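Long-range contacts in ADP-ribosylating toxin CARDS (Mycoplasma pneumoniae, PDB 4TLV), which transfers the ADP-ribosyl group of NAD(+) to multiple target proteins and provokes vacuoles in mammalian cells as the main virulence factor of its bacterium: residues V444-Y449 and G471-D476; N496-Q501 and S569-V574; K525-R530 and H545-A550; E539-R544 and K581-D586. All coordinates share one frame; numbering follows the deposited sequence.

Interaction 1: residues V444-Y449 and G471-D476; sequences VQLGWY and GQIFYD
Two successive backbone amides, those of Val444 and Gln445, converge on one carbonyl oxygen, Ile473 O, a worked example of a chain staying anchored as it leaves a strand. The bond from Val444 N to Ile473 O is 2.9 Å, and that from Gln445 N to Ile473 O is 3.2 Å and somewhat straighter, at 161° about its hydrogen. The second donor stands further out of the carbonyl plane, tilted by 33° against 17° for the first. Gln445 reaches this position with positive phi and psi, which turns the chain away from strand 473-476; its NE2 is held by the carbonyl of Thr468.

Across the contact the closest side-chain packing is aliphatic. The two methyls of Val444 reach different residues of strand 473-476: CG1 meets Tyr475 CB at 3.7 Å, whereas CG2, lodged between its own backbone N and carbonyl carbon, approaches Ile473 CG2 to 4.0 Å. Ile473 CG2 also receives Leu446 CG at 3.9 Å, the two side chains at about a right angle. Leu446 O accepts from Thr468 OG1, while Val444 O and Gly447 O accept from Lys585 N and Leu583 N respectively. The phenol of Tyr475 leads away, and its OH is hydrogen-bonded to the carbonyl of Trp526 and to Arg126 of the mART domain.

In this beta-trefoil domain, D3, the polar demands of a buried turn are thus met largely by main-chain groups, Thr468 OG1 apart; with Val444 CG2 close to the shared oxygen in a buried site, both bonds are probably little exposed to water.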
# COMPACT_ATOMS: atom_id res chain seq x y z
N VAL A 444 8.94 -0.34 -9.00
CA VAL A 444 8.53 -0.97 -10.26
C VAL A 444 9.66 -1.78 -10.89
O VAL A 444 9.43 -2.61 -11.77
CB VAL A 444 7.94 0.05 -11.27
CG1 VAL A 444 6.59 0.59 -10.76
CG2 VAL A 444 8.93 1.21 -11.53
N GLN A 445 10.90 -1.56 -10.43
CA GLN A 445 11.99 -2.44 -10.81
C GLN A 445 12.04 -2.67 -12.35
O GLN A 445 12.18 -3.81 -12.80
CB GLN A 445 11.81 -3.76 -10.07
CG GLN A 445 13.06 -4.61 -9.94
CD GLN A 445 12.87 -5.81 -9.02
OE1 GLN A 445 11.75 -6.28 -8.79
NE2 GLN A 445 13.98 -6.32 -8.49
N LEU A 446 11.94 -1.60 -13.13
CA LEU A 446 11.82 -1.74 -14.60
C LEU A 446 13.03 -2.42 -15.19
O LEU A 446 14.15 -2.18 -14.77
CB LEU A 446 11.62 -0.40 -15.29
CG LEU A 446 10.47 0.48 -14.77
CD1 LEU A 446 10.39 1.74 -15.60
CD2 LEU A 446 9.14 -0.30 -14.78
N GLY A 447 12.80 -3.26 -16.20
CA GLY A 447 13.90 -3.90 -16.89
C GLY A 447 13.42 -4.45 -18.22
O GLY A 447 12.30 -4.19 -18.63
N TRP A 448 14.28 -5.20 -18.89
CA TRP A 448 13.84 -5.94 -20.05
C TRP A 448 14.53 -7.29 -20.08
O TRP A 448 15.47 -7.53 -19.32
CB TRP A 448 13.98 -5.15 -21.35
CG TRP A 448 15.37 -4.69 -21.75
CD1 TRP A 448 16.06 -3.61 -21.27
CD2 TRP A 448 16.21 -5.27 -22.77
NE1 TRP A 448 17.28 -3.48 -21.91
CE2 TRP A 448 17.39 -4.49 -22.83
CE3 TRP A 448 16.08 -6.37 -23.63
CZ2 TRP A 448 18.44 -4.78 -23.72
CZ3 TRP A 448 17.12 -6.66 -24.52
CH2 TRP A 448 18.29 -5.87 -24.55
N TYR A 449 14.02 -8.18 -20.93
CA TYR A 449 14.41 -9.57 -20.94
C TYR A 449 14.66 -10.00 -22.38
O TYR A 449 13.90 -9.65 -23.28
CB TYR A 449 13.27 -10.39 -20.36
CG TYR A 449 13.48 -11.87 -20.31
CD1 TYR A 449 14.18 -12.46 -19.27
CD2 TYR A 449 12.93 -12.70 -21.28
CE1 TYR A 449 14.34 -13.82 -19.20
CE2 TYR A 449 13.09 -14.06 -21.22
CZ TYR A 449 13.79 -14.62 -20.19
OH TYR A 449 13.94 -15.99 -20.15
N GLY A 471 14.43 -1.67 -4.92
CA GLY A 471 14.67 -0.41 -4.24
C GLY A 471 15.39 0.64 -5.07
O GLY A 471 16.07 1.52 -4.52
N GLN A 472 15.23 0.57 -6.40
CA GLN A 472 15.97 1.47 -7.29
C GLN A 472 15.12 2.30 -8.25
O GLN A 472 15.35 3.50 -8.43
CB GLN A 472 17.00 0.67 -8.10
CG GLN A 472 17.97 1.58 -8.84
CD GLN A 472 19.08 0.82 -9.49
OE1 GLN A 472 20.18 0.71 -8.95
NE2 GLN A 472 18.80 0.27 -10.65
N ILE A 473 14.15 1.66 -8.88
CA ILE A 473 13.33 2.33 -9.88
C ILE A 473 11.90 2.34 -9.40
O ILE A 473 11.34 1.28 -9.09
CB ILE A 473 13.44 1.63 -11.26
CG1 ILE A 473 14.92 1.45 -11.63
CG2 ILE A 473 12.68 2.44 -12.30
CD1 ILE A 473 15.20 1.03 -13.07
N PHE A 474 11.33 3.53 -9.34
CA PHE A 474 10.05 3.76 -8.68
C PHE A 474 9.09 4.52 -9.55
O PHE A 474 9.48 5.23 -10.48
CB PHE A 474 10.26 4.59 -7.41
CG PHE A 474 11.12 3.92 -6.39
CD1 PHE A 474 12.50 4.07 -6.43
CD2 PHE A 474 10.56 3.15 -5.38
CE1 PHE A 474 13.31 3.47 -5.48
CE2 PHE A 474 11.37 2.55 -4.42
CZ PHE A 474 12.75 2.73 -4.48
N TYR A 475 7.80 4.38 -9.23
CA TYR A 475 6.77 5.16 -9.87
C TYR A 475 6.05 5.95 -8.79
O TYR A 475 5.59 5.36 -7.80
CB TYR A 475 5.81 4.21 -10.57
CG TYR A 475 4.69 4.83 -11.38
CD1 TYR A 475 4.93 5.40 -12.62
CD2 TYR A 475 3.38 4.77 -10.94
CE1 TYR A 475 3.89 5.93 -13.39
CE2 TYR A 475 2.34 5.29 -11.70
CZ TYR A 475 2.60 5.87 -12.93
OH TYR A 475 1.54 6.36 -13.67
N ASP A 476 5.99 7.27 -8.93
CA ASP A 476 5.32 8.11 -7.94
C ASP A 476 3.84 8.20 -8.27
O ASP A 476 3.47 8.84 -9.25
CB ASP A 476 5.90 9.52 -7.91
CG ASP A 476 5.10 10.44 -7.01
OD1 ASP A 476 4.49 9.95 -6.03
OD2 ASP A 476 5.04 11.65 -7.31

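Interaction 2: residues N496-Q501 and S569-V574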
# COMPACT_ATOMS: atom_id res chain seq x y z
N ASN A 496 10.58 12.21 -21.48
CA ASN A 496 10.33 12.02 -22.90
C ASN A 496 10.83 13.24 -23.66
O ASN A 496 10.67 14.35 -23.19
CB ASN A 496 8.83 11.85 -23.15
CG ASN A 496 8.46 11.99 -24.63
OD1 ASN A 496 8.79 10.98 -25.40
ND2 ASN A 496 7.88 12.99 -25.06
N LYS A 497 11.44 13.04 -24.83
CA LYS A 497 11.90 14.19 -25.65
C LYS A 497 11.12 14.29 -26.96
O LYS A 497 11.05 15.35 -27.58
CB LYS A 497 13.39 14.06 -25.96
CG LYS A 497 14.28 14.10 -24.73
CD LYS A 497 15.70 13.66 -25.06
CE LYS A 497 16.39 14.63 -26.00
NZ LYS A 497 17.88 14.44 -25.98
N LEU A 498 10.54 13.16 -27.37
CA LEU A 498 9.81 13.07 -28.63
C LEU A 498 8.53 13.89 -28.67
O LEU A 498 7.72 13.86 -27.74
CB LEU A 498 9.47 11.60 -28.93
CG LEU A 498 8.63 11.32 -30.19
CD1 LEU A 498 9.47 11.59 -31.45
CD2 LEU A 498 8.13 9.88 -30.19
N ASN A 499 8.34 14.62 -29.77
CA ASN A 499 7.07 15.29 -30.04
C ASN A 499 6.80 15.38 -31.54
O ASN A 499 7.59 14.90 -32.35
CB ASN A 499 7.04 16.67 -29.39
CG ASN A 499 8.14 17.57 -29.90
OD1 ASN A 499 8.36 17.67 -31.11
ND2 ASN A 499 8.83 18.24 -28.98
N LYS A 500 5.68 16.00 -31.90
CA LYS A 500 5.24 16.06 -33.29
C LYS A 500 6.12 16.94 -34.18
O LYS A 500 5.93 16.99 -35.39
CB LYS A 500 3.77 16.49 -33.38
CG LYS A 500 2.79 15.33 -33.28
CD LYS A 500 1.37 15.79 -32.99
CE LYS A 500 1.27 16.44 -31.61
NZ LYS A 500 -0.12 16.42 -31.06
N GLN A 501 7.09 17.62 -33.57
CA GLN A 501 8.01 18.47 -34.31
C GLN A 501 9.45 17.95 -34.28
O GLN A 501 10.38 18.66 -34.66
CB GLN A 501 7.98 19.91 -33.78
CG GLN A 501 6.64 20.61 -33.96
CD GLN A 501 5.63 20.24 -32.89
OE1 GLN A 501 5.96 20.18 -31.70
NE2 GLN A 501 4.39 19.99 -33.30
N SER A 569 11.70 6.58 -26.94
CA SER A 569 10.25 6.57 -27.11
C SER A 569 9.88 6.83 -28.57
O SER A 569 10.64 7.46 -29.30
CB SER A 569 9.56 7.58 -26.18
OG SER A 569 9.86 8.93 -26.52
N THR A 570 8.69 6.37 -28.97
CA THR A 570 8.32 6.37 -30.38
C THR A 570 6.82 6.47 -30.64
O THR A 570 6.00 6.10 -29.80
CB THR A 570 8.87 5.10 -31.09
OG1 THR A 570 8.51 5.12 -32.47
CG2 THR A 570 8.33 3.82 -30.44
N TYR A 571 6.47 6.98 -31.81
CA TYR A 571 5.08 6.96 -32.27
C TYR A 571 4.76 5.69 -33.07
O TYR A 571 3.61 5.44 -33.40
CB TYR A 571 4.77 8.18 -33.14
CG TYR A 571 4.69 9.50 -32.40
CD1 TYR A 571 3.73 9.71 -31.41
CD2 TYR A 571 5.57 10.53 -32.69
CE1 TYR A 571 3.66 10.91 -30.74
CE2 TYR A 571 5.51 11.73 -32.02
CZ TYR A 571 4.55 11.92 -31.05
OH TYR A 571 4.48 13.12 -30.39
N ASP A 572 5.78 4.89 -33.39
CA ASP A 572 5.58 3.70 -34.21
C ASP A 572 5.19 2.50 -33.36
O ASP A 572 5.96 2.03 -32.54
CB ASP A 572 6.84 3.37 -35.00
CG ASP A 572 7.15 4.41 -36.06
OD1 ASP A 572 6.20 5.07 -36.54
OD2 ASP A 572 8.35 4.56 -36.41
N LYS A 573 3.98 1.99 -33.58
CA LYS A 573 3.48 0.87 -32.79
C LYS A 573 4.28 -0.40 -33.07
O LYS A 573 4.58 -1.17 -32.15
CB LYS A 573 1.99 0.64 -33.07
CG LYS A 573 1.11 1.85 -32.80
CD LYS A 573 -0.36 1.53 -33.04
CE LYS A 573 -1.25 2.74 -32.79
NZ LYS A 573 -2.69 2.41 -33.00
N VAL A 574 4.64 -0.61 -34.33
CA VAL A 574 5.41 -1.78 -34.73
C VAL A 574 6.75 -1.39 -35.35
O VAL A 574 6.81 -0.53 -36.23
CB VAL A 574 4.62 -2.67 -35.71
CG1 VAL A 574 3.44 -3.34 -35.01
CG2 VAL A 574 4.14 -1.84 -36.90
O HOH W 1 11.94 10.68 -26.12
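Where Leu498 draws level with Ser569, their CA atoms 6.7 Å apart, an irregular loop runs beside the end of strand 567-570, the touching parts heading 25° apart. Side chains and a water, rather than paired backbone groups, bridge the gap. Each chain is turned by a side-chain acceptor: Asn499 OD1 takes the amide of Gln501 in an Asx turn, and Thr570 OG1 that of Asp572 in an ST turn.

At one end Ser569 OG donates to Asn496 OD1 over 2.6 Å, arriving nearly along the C=O axis. The same hydroxyl accepts from water 1, which itself accepts from Lys497 N. Across the amide, Asn496 ND2 donates to Leu498 O at 2.8 Å on a lone pair, and also binds Asn523 OD1, so both ends of the group are engaged. Leu498, with CG anti to its own N (chi1 177°), sends CD2 over one face of the Tyr571 ring, 3.9 Å from the centroid and 3.5 Å from Thr570 CA. The phenol runs on to the loop, bringing Tyr571 OH within 3.4 Å of Asn499 CA; the hydroxyl also makes a weak hydrogen bond to Asp551.

A serine hydroxyl that is both donor and acceptor, beside a leucine methyl seated on a tyrosine, implies a join in D3 in which short polar bonds fix the geometry at one end and CH-pi packing fills the other.

Interaction 3: residues K525-R530 and H545-A550; sequences KWYFSR and HIRCYA
Tyr527 with Arg547 and Ser529 with His545 are the hydrogen-bonded pairs of an antiparallel hairpin, each closed by two backbone bonds. Tyr527 N to Arg547 O measures 2.9 Å and Ser529 N to His545 O 2.8 Å. A further bond, Tyr549 N to Lys525 O, extends the pairing, although its donor stands 40° out of the carbonyl plane.

Aromatic contacts gather at that end. Cys548 CB sits over the six-membered ring of Trp526, 3.9 Å from its centroid, with SG farther above it. Lys525 CB covers one face of the Tyr549 ring, and Tyr527 turns an edge toward the opposite face in an offset edge-to-face pair, the planes 79° apart. Tyr527 owes its position to a chi1 of 65°, which folds the ring back over the neighbouring strand until its OH, hydrogen-bonded to Asn552 OD1, is 3.4 Å from Arg547 CD.

On the face that carries Trp526 and Cys548, Phe528 and Ile546 also lie side by side, Phe528 CE2 touching Ile546 CD1 at 3.7 Å. Arg547 NH1 forms a salt bridge with Asp531, which also accepts from His545 ND1.

The face bearing Tyr527 and Ser529 looks onto helix 92-104 of the mART domain, where Asp101 accepts from Ser529 OG; the other turns into D3, and strand 543-548 lies between 526-529 and 578-583 in the sheet, with Ile546 also backbone-bonded to Leu555.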
# COMPACT_ATOMS: atom_id res chain seq x y z
N LYS A 525 5.52 12.40 -17.24
CA LYS A 525 4.43 11.51 -16.80
C LYS A 525 4.25 10.27 -17.68
O LYS A 525 4.18 10.38 -18.91
CB LYS A 525 3.12 12.30 -16.70
CG LYS A 525 3.21 13.48 -15.75
CD LYS A 525 1.85 14.03 -15.42
CE LYS A 525 1.96 15.09 -14.32
NZ LYS A 525 0.64 15.71 -14.09
N TRP A 526 4.13 9.11 -17.03
CA TRP A 526 4.04 7.83 -17.73
C TRP A 526 2.91 6.97 -17.16
O TRP A 526 2.51 7.14 -16.01
CB TRP A 526 5.36 7.07 -17.61
CG TRP A 526 6.52 7.85 -18.10
CD1 TRP A 526 7.24 8.77 -17.40
CD2 TRP A 526 7.07 7.81 -19.42
NE1 TRP A 526 8.22 9.31 -18.21
CE2 TRP A 526 8.14 8.74 -19.45
CE3 TRP A 526 6.78 7.08 -20.58
CZ2 TRP A 526 8.92 8.95 -20.59
CZ3 TRP A 526 7.56 7.29 -21.72
CH2 TRP A 526 8.61 8.22 -21.71
N TYR A 527 2.41 6.05 -17.97
CA TYR A 527 1.42 5.08 -17.49
C TYR A 527 1.65 3.72 -18.11
O TYR A 527 2.32 3.59 -19.14
CB TYR A 527 -0.01 5.57 -17.76
CG TYR A 527 -0.35 5.68 -19.23
CD1 TYR A 527 0.03 6.79 -19.97
CD2 TYR A 527 -1.05 4.66 -19.87
CE1 TYR A 527 -0.29 6.88 -21.34
CE2 TYR A 527 -1.36 4.74 -21.22
CZ TYR A 527 -0.98 5.85 -21.95
OH TYR A 527 -1.30 5.93 -23.29
N PHE A 528 1.12 2.69 -17.46
CA PHE A 528 1.33 1.31 -17.88
C PHE A 528 0.10 0.79 -18.63
O PHE A 528 -1.03 1.18 -18.32
CB PHE A 528 1.61 0.42 -16.66
CG PHE A 528 2.82 0.84 -15.87
CD1 PHE A 528 2.75 1.89 -14.96
CD2 PHE A 528 4.04 0.20 -16.06
CE1 PHE A 528 3.87 2.30 -14.24
CE2 PHE A 528 5.17 0.60 -15.35
CZ PHE A 528 5.09 1.65 -14.44
N SER A 529 0.34 -0.09 -19.61
CA SER A 529 -0.72 -0.65 -20.45
C SER A 529 -0.58 -2.15 -20.57
O SER A 529 0.52 -2.65 -20.84
CB SER A 529 -0.66 -0.08 -21.88
OG SER A 529 -0.75 1.32 -21.88
N ARG A 530 -1.68 -2.87 -20.42
CA ARG A 530 -1.68 -4.31 -20.61
C ARG A 530 -1.82 -4.66 -22.09
O ARG A 530 -1.27 -5.66 -22.54
CB ARG A 530 -2.82 -4.97 -19.79
CG ARG A 530 -2.66 -4.82 -18.27
CD ARG A 530 -3.94 -5.25 -17.55
NE ARG A 530 -4.23 -6.66 -17.81
CZ ARG A 530 -3.78 -7.67 -17.07
NH1 ARG A 530 -3.05 -7.44 -15.99
NH2 ARG A 530 -4.08 -8.92 -17.41
N HIS A 545 3.38 -2.54 -21.52
CA HIS A 545 3.80 -1.42 -22.34
C HIS A 545 3.78 -0.16 -21.47
O HIS A 545 3.00 -0.06 -20.52
CB HIS A 545 2.87 -1.25 -23.55
CG HIS A 545 2.96 -2.38 -24.53
ND1 HIS A 545 1.91 -2.75 -25.34
CD2 HIS A 545 3.97 -3.24 -24.80
CE1 HIS A 545 2.27 -3.78 -26.08
NE2 HIS A 545 3.52 -4.10 -25.77
N ILE A 546 4.66 0.79 -21.78
CA ILE A 546 4.72 2.05 -21.04
C ILE A 546 4.63 3.22 -22.01
O ILE A 546 5.35 3.25 -23.00
CB ILE A 546 6.02 2.14 -20.18
CG1 ILE A 546 6.05 0.99 -19.17
CG2 ILE A 546 6.10 3.50 -19.47
CD1 ILE A 546 7.32 0.91 -18.34
N ARG A 547 3.72 4.15 -21.75
CA ARG A 547 3.50 5.29 -22.63
C ARG A 547 3.54 6.60 -21.85
O ARG A 547 3.22 6.64 -20.66
CB ARG A 547 2.16 5.18 -23.35
CG ARG A 547 2.11 4.04 -24.37
CD ARG A 547 0.79 4.01 -25.14
NE ARG A 547 0.84 2.99 -26.19
CZ ARG A 547 0.57 1.71 -26.01
NH1 ARG A 547 0.23 1.26 -24.80
NH2 ARG A 547 0.64 0.86 -27.03
N CYS A 548 3.90 7.68 -22.53
CA CYS A 548 3.98 8.99 -21.92
C CYS A 548 2.63 9.71 -22.04
O CYS A 548 1.97 9.63 -23.08
CB CYS A 548 5.10 9.79 -22.61
SG CYS A 548 5.26 11.49 -22.10
N TYR A 549 2.20 10.39 -20.98
CA TYR A 549 0.94 11.15 -21.03
C TYR A 549 0.90 12.16 -22.18
O TYR A 549 -0.17 12.43 -22.73
CB TYR A 549 0.74 11.97 -19.76
CG TYR A 549 0.14 11.29 -18.54
CD1 TYR A 549 0.67 10.11 -18.02
CD2 TYR A 549 -0.91 11.89 -17.85
CE1 TYR A 549 0.13 9.53 -16.85
CE2 TYR A 549 -1.45 11.32 -16.70
CZ TYR A 549 -0.93 10.13 -16.21
OH TYR A 549 -1.45 9.59 -15.05
N ALA A 550 2.04 12.79 -22.47
CA ALA A 550 2.05 13.95 -23.37
C ALA A 550 1.33 13.68 -24.70
O ALA A 550 0.43 14.43 -25.07
CB ALA A 550 3.48 14.44 -23.62

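Interaction 4: residues E539-R544 and K581-D586; sequences EGLNFR and KILVKD
Lys581 reaches over a face of the Phe543 ring and sets its ammonium 3.8 Å from the centroid, a cation-pi contact 26° off the ring normal. CD already lies over this face, and bends at chi3 (-71°) and chi4 bring NZ back over it. Leu583 runs alongside Phe543 in the same direction, its CD2 3.4 Å from Phe543 CE1. At the opposite end of the contact Asn542 ND2 donates to Val584 O at 2.9 Å, from well above the carbonyl plane, while the backbone oxygen of Asn542 accepts from Val584 N.

Beneath these side chains lies a short antiparallel pairing, in which Phe543 and Leu583 form a non-hydrogen-bonded pair and Arg544 and Ile582 a hydrogen-bonded one, joined by two bonds of 3.0 Å, Arg544 N to Ile582 O and Ile582 N to Arg544 O. It links strands 543-548 and 578-583 of the D3 beta-trefoil.

The Asn542 amide is also held by Arg544, whose NH1 donates to Asn542 OD1 (2.8 Å) from above the carbonyl plane and to the carbonyl of Phe543. That double grip follows from the bend at chi2 of the arginine; Val584 CG2 packs on its CG, and NH2 continues outward into a salt bridge with Asp589. Water 2 lies 2.7 Å from Asp586 OD2 and also reaches Gly540 O. Tyr449 and Tyr454 pack on Leu541 and Leu583.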
# COMPACT_ATOMS: atom_id res chain seq x y z
N GLU A 539 6.74 -17.93 -19.65
CA GLU A 539 7.77 -18.27 -18.66
C GLU A 539 7.57 -17.63 -17.28
O GLU A 539 8.46 -17.68 -16.43
CB GLU A 539 9.18 -17.98 -19.19
CG GLU A 539 9.49 -16.52 -19.49
CD GLU A 539 9.21 -16.15 -20.95
OE1 GLU A 539 10.04 -16.48 -21.82
OE2 GLU A 539 8.15 -15.53 -21.21
N GLY A 540 6.40 -17.02 -17.05
CA GLY A 540 6.08 -16.47 -15.74
C GLY A 540 6.44 -15.01 -15.53
O GLY A 540 6.35 -14.50 -14.40
N LEU A 541 6.84 -14.32 -16.60
CA LEU A 541 7.25 -12.91 -16.47
C LEU A 541 6.10 -11.91 -16.53
O LEU A 541 5.09 -12.15 -17.18
CB LEU A 541 8.30 -12.56 -17.54
CG LEU A 541 9.57 -13.42 -17.50
CD1 LEU A 541 10.46 -13.11 -18.69
CD2 LEU A 541 10.34 -13.22 -16.20
N ASN A 542 6.29 -10.77 -15.86
CA ASN A 542 5.30 -9.70 -15.81
C ASN A 542 5.71 -8.54 -16.72
O ASN A 542 6.64 -7.78 -16.39
CB ASN A 542 5.15 -9.21 -14.36
CG ASN A 542 3.88 -8.40 -14.13
OD1 ASN A 542 2.82 -8.73 -14.67
ND2 ASN A 542 4.00 -7.34 -13.34
N PHE A 543 5.05 -8.42 -17.88
CA PHE A 543 5.36 -7.36 -18.85
C PHE A 543 4.23 -6.34 -18.94
O PHE A 543 3.05 -6.67 -18.74
CB PHE A 543 5.53 -7.96 -20.26
CG PHE A 543 6.74 -8.83 -20.42
CD1 PHE A 543 8.02 -8.30 -20.30
CD2 PHE A 543 6.59 -10.16 -20.77
CE1 PHE A 543 9.14 -9.12 -20.48
CE2 PHE A 543 7.70 -10.97 -20.95
CZ PHE A 543 8.97 -10.45 -20.81
N ARG A 544 4.60 -5.10 -19.27
CA ARG A 544 3.65 -4.06 -19.64
C ARG A 544 4.24 -3.21 -20.76
O ARG A 544 5.46 -3.13 -20.91
CB ARG A 544 3.36 -3.12 -18.46
CG ARG A 544 2.72 -3.79 -17.24
CD ARG A 544 1.27 -4.20 -17.52
NE ARG A 544 0.62 -4.67 -16.28
CZ ARG A 544 0.81 -5.87 -15.74
NH1 ARG A 544 1.60 -6.77 -16.32
NH2 ARG A 544 0.19 -6.18 -14.60
N LYS A 581 8.15 -4.82 -24.68
CA LYS A 581 7.71 -5.37 -23.41
C LYS A 581 8.69 -4.99 -22.32
O LYS A 581 9.86 -5.38 -22.37
CB LYS A 581 7.56 -6.89 -23.50
CG LYS A 581 6.50 -7.34 -24.50
CD LYS A 581 6.40 -8.85 -24.54
CE LYS A 581 7.62 -9.45 -25.22
NZ LYS A 581 8.35 -10.34 -24.28
N ILE A 582 8.22 -4.22 -21.34
CA ILE A 582 9.04 -3.81 -20.22
C ILE A 582 8.71 -4.68 -19.00
O ILE A 582 7.53 -4.89 -18.70
CB ILE A 582 8.82 -2.31 -19.86
CG1 ILE A 582 8.85 -1.42 -21.12
CG2 ILE A 582 9.83 -1.84 -18.78
CD1 ILE A 582 10.16 -1.54 -21.95
N LEU A 583 9.72 -5.20 -18.31
CA LEU A 583 9.48 -5.95 -17.07
C LEU A 583 9.09 -4.97 -15.97
O LEU A 583 9.75 -3.94 -15.79
CB LEU A 583 10.74 -6.69 -16.63
CG LEU A 583 11.21 -7.89 -17.45
CD1 LEU A 583 12.62 -8.29 -17.03
CD2 LEU A 583 10.24 -9.04 -17.25
N VAL A 584 8.05 -5.32 -15.21
CA VAL A 584 7.60 -4.54 -14.06
C VAL A 584 7.36 -5.48 -12.87
O VAL A 584 6.83 -6.58 -13.04
CB VAL A 584 6.28 -3.78 -14.35
CG1 VAL A 584 6.07 -2.65 -13.33
CG2 VAL A 584 6.29 -3.19 -15.77
N LYS A 585 7.74 -5.04 -11.67
CA LYS A 585 7.63 -5.88 -10.49
C LYS A 585 6.21 -6.44 -10.33
O LYS A 585 5.23 -5.70 -10.38
CB LYS A 585 8.05 -5.08 -9.25
CG LYS A 585 7.97 -5.84 -7.90
CD LYS A 585 8.71 -5.06 -6.80
CE LYS A 585 8.38 -5.57 -5.39
NZ LYS A 585 8.69 -7.01 -5.26
N ASP A 586 6.09 -7.74 -10.14
CA ASP A 586 4.78 -8.36 -9.95
C ASP A 586 4.03 -7.67 -8.83
O ASP A 586 4.59 -7.51 -7.75
CB ASP A 586 4.91 -9.83 -9.58
CG ASP A 586 4.83 -10.74 -10.77
OD1 ASP A 586 5.87 -10.91 -11.44
OD2 ASP A 586 3.73 -11.29 -11.03
O HOH W 2 4.54 -12.64 -13.18

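In the fold
All four contacts belong to the D3 beta-trefoil domain and reach one extended antiparallel sheet. Along the chain interaction 1 closes first; interaction 2 then closes a long stretch of chain, within which interaction 3 is nested, and interaction 4 alternates with both. Interactions 3 and 4 share strand 543-548, flanked by strands 526-529 and 578-583, with centres about 15 Å apart. Interaction 1 lies about 11 Å from interaction 4, centre to centre, and joins it through backbone bonds from Leu583 and Lys585; Tyr475 ties it to interaction 3. Interaction 2 is more peripheral, meeting interaction 3 where Asn496 packs on Cys548. Strands and turns far apart in sequence thus meet within a single domain through neighbouring strands of one sheet.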